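PDB 3O6N: APL1 from Anopheles gambiae, which forms a heterodimeric complex with the leucine-rich repeat protein LRIM1 that regulates complement-like immunity in the mosquito. Local coordinates for residues Leu198-Ile203 / Ile217-Gly222; Leu233-Leu238 / Leu255-Leu260. One frame throughout, in Å; residues are numbered along the deposited sequence.

Overall arrangement
Both contacts join neighbouring turns of one leucine-rich repeat solenoid, and their centres lie about 12 Å apart. Interaction 1 closes before interaction 2 opens along the chain. It pairs strands 200-202 and 219-221, which form a two-stranded sheet separate from the main parallel run, whereas interaction 2 joins the loops that follow strands 230-232 and 252-254 of that run. They are in direct contact: I217 N and I217 O probably hydrogen-bond to N236 OD1 and N237 N respectively, and the L201 and L233 side chains pack together. Successive turns are thus tied by backbone pairing, asparagine amides and interior leucines, the usual means of holding such a coil together.

Interaction 1: Leu198-Ile203 / Ile217-Gly222; sequences LSTLAI and INVVRG
Three backbone hydrogen bonds, joining L201 and I203 to V219 and R221, set the parallel pairing. L201 N reaches V219 O at 2.9 Å, while L201 O receives R221 N at 2.8 Å. R221 O then takes I203 N at 2.8 Å, in a bond almost straight at the hydrogen (173°). Donor and acceptor thus alternate along L201 and R221, as expected for parallel strands, and the short axes of 200-202 and 219-221 run 4.7 Å apart at 14°. Before the strands proper, N218 N donates to S199 O at 3.0 Å. The same oxygen and L201 O also accept CA-H contacts, from I217 and V220 respectively.

Around this backbone core the two faces differ. On the face of L201 and V220 the packing is aliphatic. I217 brings CD1 to within 4.0 Å of L201 CB, and its CG2 approaches the same carbon. I203 has CG1 beside its backbone N and is then fully extended (chi2 179°), which sends CD1 obliquely onto V220 CG1 at 3.7 Å. The other face carries A202 and the exposed R221, whose side chain bends at chi3 and reaches across toward A202 and T200 of the neighbouring strand. A202 CB lies over one face of the guanidinium, 4.2 Å from R221 NH2. T200 CG2 comes near the plane at its edge, though T200 has a second conformer and this touch is less certain.

Within the solenoid, L201 and I203 both rest on L210 of strand 209-211, so the apolar face looks into the coil interior. L198 N is held by the side-chain oxygen of N215, in the loop following that strand, and I217 touches A212 there. The pair is therefore a small secondary sheet joining adjacent turns, across the apolar interior from the main parallel strands.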
loop_
_atom_site.group_PDB
_atom_site.type_symbol
_atom_site.label_atom_id
_atom_site.label_comp_id
_atom_site.label_asym_id
_atom_site.label_seq_id
_atom_site.Cartn_x
_atom_site.Cartn_y
_atom_site.Cartn_z
ATOM N N LEU A 198 -1.752 -12.962 -2.368
ATOM C CA LEU A 198 -3.054 -12.894 -3.030
ATOM C C LEU A 198 -2.956 -13.176 -4.520
ATOM O O LEU A 198 -1.989 -12.776 -5.171
ATOM C CB LEU A 198 -3.690 -11.522 -2.801
ATOM C CG LEU A 198 -3.952 -11.170 -1.334
ATOM C CD1 LEU A 198 -4.343 -9.709 -1.205
ATOM C CD2 LEU A 198 -5.021 -12.087 -0.739
ATOM N N SER A 199 -3.967 -13.852 -5.066
ATOM C CA SER A 199 -3.978 -14.158 -6.492
ATOM C C SER A 199 -5.107 -13.434 -7.232
ATOM O O SER A 199 -5.056 -13.267 -8.451
ATOM C CB SER A 199 -4.066 -15.668 -6.715
ATOM O OG SER A 199 -5.221 -16.194 -6.090
ATOM N N THR A 200 -6.107 -12.981 -6.475
ATOM C CA THR A 200 -7.269 -12.280 -7.023
ATOM C C THR A 200 -7.567 -11.001 -6.242
ATOM O O THR A 200 -7.508 -10.994 -5.012
ATOM C CB THR A 200 -8.527 -13.173 -6.973
ATOM O OG1 THR A 200 -8.292 -14.375 -7.716
ATOM C CG2 THR A 200 -9.726 -12.443 -7.554
ATOM N N LEU A 201 -7.901 -9.922 -6.947
ATOM C CA LEU A 201 -8.178 -8.653 -6.287
ATOM C C LEU A 201 -9.555 -8.149 -6.677
ATOM O O LEU A 201 -9.770 -7.758 -7.822
ATOM C CB LEU A 201 -7.124 -7.601 -6.654
ATOM C CG LEU A 201 -7.277 -6.236 -5.974
ATOM C CD1 LEU A 201 -7.141 -6.371 -4.461
ATOM C CD2 LEU A 201 -6.252 -5.230 -6.514
ATOM N N ALA A 202 -10.491 -8.185 -5.733
ATOM C CA ALA A 202 -11.779 -7.536 -5.925
ATOM C C ALA A 202 -11.697 -6.150 -5.309
ATOM O O ALA A 202 -11.416 -6.004 -4.122
ATOM C CB ALA A 202 -12.911 -8.351 -5.276
ATOM N N ILE A 203 -11.913 -5.133 -6.131
ATOM C CA ILE A 203 -11.824 -3.749 -5.684
ATOM C C ILE A 203 -13.211 -3.222 -5.327
ATOM O O ILE A 203 -14.123 -3.252 -6.156
ATOM C CB ILE A 203 -11.168 -2.870 -6.774
ATOM C CG1 ILE A 203 -9.748 -3.374 -7.062
ATOM C CG2 ILE A 203 -11.161 -1.404 -6.365
ATOM C CD1 ILE A 203 -9.007 -2.588 -8.136
ATOM N N ILE A 217 -1.125 -11.381 -7.890
ATOM C CA ILE A 217 -2.426 -11.097 -8.475
ATOM C C ILE A 217 -2.411 -11.242 -9.991
ATOM O O ILE A 217 -1.539 -10.698 -10.664
ATOM C CB ILE A 217 -2.895 -9.685 -8.081
ATOM C CG1 ILE A 217 -3.121 -9.618 -6.563
ATOM C CG2 ILE A 217 -4.164 -9.310 -8.829
ATOM C CD1 ILE A 217 -3.224 -8.205 -6.023
ATOM N N ASN A 218 -3.380 -11.984 -10.522
ATOM C CA ASN A 218 -3.481 -12.164 -11.967
ATOM C C ASN A 218 -4.859 -11.779 -12.491
ATOM O O ASN A 218 -5.107 -11.813 -13.696
ATOM C CB ASN A 218 -3.133 -13.604 -12.363
ATOM C CG ASN A 218 -4.007 -14.631 -11.667
ATOM O OD1 ASN A 218 -5.199 -14.411 -11.454
ATOM N ND2 ASN A 218 -3.413 -15.760 -11.302
ATOM N N VAL A 219 -5.750 -11.419 -11.574
ATOM C CA VAL A 219 -7.103 -11.016 -11.929
ATOM C C VAL A 219 -7.583 -9.841 -11.082
ATOM O O VAL A 219 -7.473 -9.861 -9.855
ATOM C CB VAL A 219 -8.093 -12.184 -11.752
ATOM C CG1 VAL A 219 -9.523 -11.706 -11.965
ATOM C CG2 VAL A 219 -7.751 -13.314 -12.710
ATOM N N VAL A 220 -8.105 -8.814 -11.748
ATOM C CA VAL A 220 -8.735 -7.688 -11.063
ATOM C C VAL A 220 -10.232 -7.641 -11.382
ATOM O O VAL A 220 -10.618 -7.680 -12.551
ATOM C CB VAL A 220 -8.070 -6.356 -11.459
ATOM C CG1 VAL A 220 -8.730 -5.191 -10.727
ATOM C CG2 VAL A 220 -6.574 -6.403 -11.153
ATOM N N ARG A 221 -11.066 -7.573 -10.344
ATOM C CA ARG A 221 -12.523 -7.546 -10.507
ATOM C C ARG A 221 -13.168 -6.425 -9.692
ATOM O O ARG A 221 -12.560 -5.891 -8.767
ATOM C CB ARG A 221 -13.142 -8.879 -10.069
ATOM C CG ARG A 221 -12.715 -10.086 -10.881
ATOM C CD ARG A 221 -13.467 -11.344 -10.452
ATOM N NE ARG A 221 -13.078 -11.821 -9.125
ATOM C CZ ARG A 221 -13.818 -11.688 -8.027
ATOM N NH1 ARG A 221 -15.002 -11.090 -8.085
ATOM N NH2 ARG A 221 -13.375 -12.157 -6.867
ATOM N N GLY A 222 -14.409 -6.088 -10.024
ATOM C CA GLY A 222 -15.151 -5.105 -9.255
ATOM C C GLY A 222 -15.924 -4.118 -10.110
ATOM O O GLY A 222 -15.661 -3.977 -11.302
#

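Interaction 2: Leu233-Leu238 / Leu255-Leu260; sequences LQHNNL and LSYNEL. With NAG (2-acetamido-2-deoxy-beta-D-glucopyranose), chain C.
H235 and Y257 share nearly the same torsions: in both, CG lies anti to the carbonyl carbon (chi1 -69° and -65°) on a backbone in the left-handed region. Their side chains consequently run side by side in the same direction and form an offset stack with centroids 4.0 Å apart and planes at 12°. H235 CE1 sits over the tyrosine face toward its rim, 3.3 Å from Y257 CG, while Y257 CB makes a CH-pi contact over the imidazole.

N258 also has CG beside its own backbone N, and this lays its amide alongside L238. OD1 accepts L238 N at 2.8 Å in a nearly straight bond. ND2 donates to L233 O at 3.0 Å with the oxygen in its amide plane, and also to L255 O in its own segment. L233 O is gripped twice, since N236 ND2 reaches it from the opposite face of the carbonyl. These buried amides satisfy main-chain groups of both turns, a role characteristic of the conserved asparagine of leucine-rich repeats. Backbone bonds from H235 N to S256 O, from N236 N to Y257 O and from E259 N to L238 O (2.9 Å) complete the pairing.

At the outer side, N237 carries an N-linked glycan, ND2 being bonded to NAG C1 at 1.4 Å. The extended E259 side chain lets OE2 accept a hydrogen bond from the remaining N-H of N237 ND2 at 2.8 Å. Towards the interior, L238 CD1 packs on L255 CD2 at 4.3 Å.

The loops leave strands 230-232 and 252-254 side by side, and the pattern continues in both directions. H235 stacks with H214 of the preceding turn, and N282, in the loop after strand 276-278, bonds to L260 N and L255 O.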
loop_
_atom_site.group_PDB
_atom_site.type_symbol
_atom_site.label_atom_id
_atom_site.label_comp_id
_atom_site.label_asym_id
_atom_site.label_seq_id
_atom_site.Cartn_x
_atom_site.Cartn_y
_atom_site.Cartn_z
ATOM N N LEU A 233 -0.139 -1.635 -8.018
ATOM C CA LEU A 233 -0.192 -3.056 -8.348
ATOM C C LEU A 233 1.156 -3.605 -8.809
ATOM O O LEU A 233 1.217 -4.663 -9.441
ATOM C CB LEU A 233 -1.255 -3.313 -9.422
ATOM C CG LEU A 233 -2.701 -3.292 -8.929
ATOM C CD1 LEU A 233 -3.672 -3.227 -10.099
ATOM C CD2 LEU A 233 -2.963 -4.517 -8.066
ATOM N N GLN A 234 2.236 -2.899 -8.494
ATOM C CA GLN A 234 3.553 -3.348 -8.936
ATOM C C GLN A 234 3.911 -4.671 -8.256
ATOM O O GLN A 234 3.454 -4.946 -7.151
ATOM C CB GLN A 234 4.629 -2.284 -8.671
ATOM C CG GLN A 234 4.948 -2.037 -7.203
ATOM C CD GLN A 234 4.030 -1.019 -6.538
ATOM O OE1 GLN A 234 2.941 -0.723 -7.028
ATOM N NE2 GLN A 234 4.477 -0.478 -5.407
ATOM N N HIS A 235 4.718 -5.485 -8.928
ATOM C CA HIS A 235 5.120 -6.790 -8.405
ATOM C C HIS A 235 3.926 -7.723 -8.226
ATOM O O HIS A 235 3.590 -8.125 -7.115
ATOM C CB HIS A 235 5.924 -6.644 -7.103
ATOM C CG HIS A 235 7.273 -6.024 -7.304
ATOM N ND1 HIS A 235 8.369 -6.748 -7.719
ATOM C CD2 HIS A 235 7.697 -4.745 -7.168
ATOM C CE1 HIS A 235 9.415 -5.945 -7.816
ATOM N NE2 HIS A 235 9.033 -4.724 -7.489
ATOM N N ASN A 236 3.287 -8.047 -9.342
ATOM C CA ASN A 236 2.219 -9.033 -9.368
ATOM C C ASN A 236 2.341 -9.886 -10.626
ATOM O O ASN A 236 3.424 -9.971 -11.209
ATOM C CB ASN A 236 0.848 -8.363 -9.245
ATOM C CG ASN A 236 0.493 -8.046 -7.794
ATOM O OD1 ASN A 236 0.302 -8.952 -6.995
ATOM N ND2 ASN A 236 0.417 -6.761 -7.453
ATOM N N ASN A 237 1.250 -10.517 -11.046
ATOM C CA ASN A 237 1.291 -11.381 -12.224
ATOM C C ASN A 237 0.235 -11.015 -13.257
ATOM O O ASN A 237 -0.365 -11.892 -13.880
ATOM C CB ASN A 237 1.153 -12.854 -11.813
ATOM C CG ASN A 237 2.291 -13.316 -10.909
ATOM O OD1 ASN A 237 2.283 -13.064 -9.703
ATOM N ND2 ASN A 237 3.275 -13.997 -11.491
ATOM N N LEU A 238 0.019 -9.715 -13.446
ATOM C CA LEU A 238 -1.011 -9.235 -14.366
ATOM C C LEU A 238 -0.609 -9.429 -15.824
ATOM O O LEU A 238 0.535 -9.192 -16.199
ATOM C CB LEU A 238 -1.317 -7.760 -14.099
ATOM C CG LEU A 238 -1.946 -7.487 -12.728
ATOM C CD1 LEU A 238 -1.961 -5.995 -12.431
ATOM C CD2 LEU A 238 -3.345 -8.077 -12.675
ATOM N N LEU A 255 1.894 -0.378 -12.601
ATOM C CA LEU A 255 1.784 -1.730 -13.130
ATOM C C LEU A 255 3.160 -2.359 -13.344
ATOM O O LEU A 255 3.278 -3.378 -14.022
ATOM C CB LEU A 255 1.055 -1.700 -14.480
ATOM C CG LEU A 255 -0.342 -1.072 -14.458
ATOM C CD1 LEU A 255 -0.881 -0.901 -15.871
ATOM C CD2 LEU A 255 -1.270 -1.924 -13.632
ATOM N N SER A 256 4.197 -1.753 -12.775
ATOM C CA SER A 256 5.558 -2.246 -12.985
ATOM C C SER A 256 5.729 -3.646 -12.402
ATOM O O SER A 256 4.998 -4.043 -11.496
ATOM C CB SER A 256 6.596 -1.286 -12.395
ATOM O OG SER A 256 6.494 -1.207 -10.985
ATOM N N TYR A 257 6.694 -4.389 -12.932
ATOM C CA TYR A 257 6.965 -5.749 -12.467
ATOM C C TYR A 257 5.725 -6.640 -12.540
ATOM O O TYR A 257 5.325 -7.264 -11.553
ATOM C CB TYR A 257 7.537 -5.734 -11.047
ATOM C CG TYR A 257 8.897 -5.080 -10.955
ATOM C CD1 TYR A 257 10.055 -5.815 -11.154
ATOM C CD2 TYR A 257 9.020 -3.725 -10.677
ATOM C CE1 TYR A 257 11.306 -5.218 -11.068
ATOM C CE2 TYR A 257 10.261 -3.120 -10.594
ATOM C CZ TYR A 257 11.399 -3.871 -10.787
ATOM O OH TYR A 257 12.632 -3.265 -10.701
ATOM N N ASN A 258 5.120 -6.675 -13.722
ATOM C CA ASN A 258 4.049 -7.610 -14.025
ATOM C C ASN A 258 4.391 -8.366 -15.307
ATOM O O ASN A 258 5.554 -8.411 -15.704
ATOM C CB ASN A 258 2.702 -6.891 -14.123
ATOM C CG ASN A 258 2.063 -6.673 -12.753
ATOM O OD1 ASN A 258 1.426 -7.572 -12.210
ATOM N ND2 ASN A 258 2.245 -5.478 -12.185
ATOM N N GLU A 259 3.395 -8.966 -15.949
ATOM C CA GLU A 259 3.653 -9.775 -17.137
ATOM C C GLU A 259 2.980 -9.219 -18.386
ATOM O O GLU A 259 2.565 -9.971 -19.265
ATOM C CB GLU A 259 3.205 -11.217 -16.900
ATOM C CG GLU A 259 3.756 -11.822 -15.618
ATOM C CD GLU A 259 3.375 -13.278 -15.455
ATOM O OE1 GLU A 259 3.267 -13.982 -16.480
ATOM O OE2 GLU A 259 3.177 -13.717 -14.304
ATOM N N LEU A 260 2.879 -7.897 -18.467
ATOM C CA LEU A 260 2.190 -7.263 -19.584
ATOM C C LEU A 260 3.049 -7.323 -20.842
ATOM O O LEU A 260 4.252 -7.075 -20.796
ATOM C CB LEU A 260 1.861 -5.808 -19.250
ATOM C CG LEU A 260 0.974 -5.585 -18.024
ATOM C CD1 LEU A 260 0.807 -4.096 -17.764
ATOM C CD2 LEU A 260 -0.384 -6.267 -18.204
HETATM C C1 NAG C . 4.236 -14.415 -10.502
HETATM C C2 NAG C . 4.366 -15.921 -10.723
HETATM C C3 NAG C . 5.601 -16.540 -10.071
HETATM C C4 NAG C . 6.830 -15.654 -10.205
HETATM C C5 NAG C . 6.489 -14.227 -9.805
HETATM C C6 NAG C . 7.706 -13.314 -9.915
HETATM C C7 NAG C . 2.396 -17.322 -10.955
HETATM C C8 NAG C . 1.450 -18.239 -10.231
HETATM N N2 NAG C . 3.186 -16.574 -10.193
HETATM O O3 NAG C . 5.869 -17.788 -10.674
HETATM O O4 NAG C . 7.856 -16.152 -9.374
HETATM O O5 NAG C . 5.467 -13.741 -10.648
HETATM O O6 NAG C . 8.095 -13.192 -11.266
HETATM O O7 NAG C . 2.420 -17.286 -12.185
#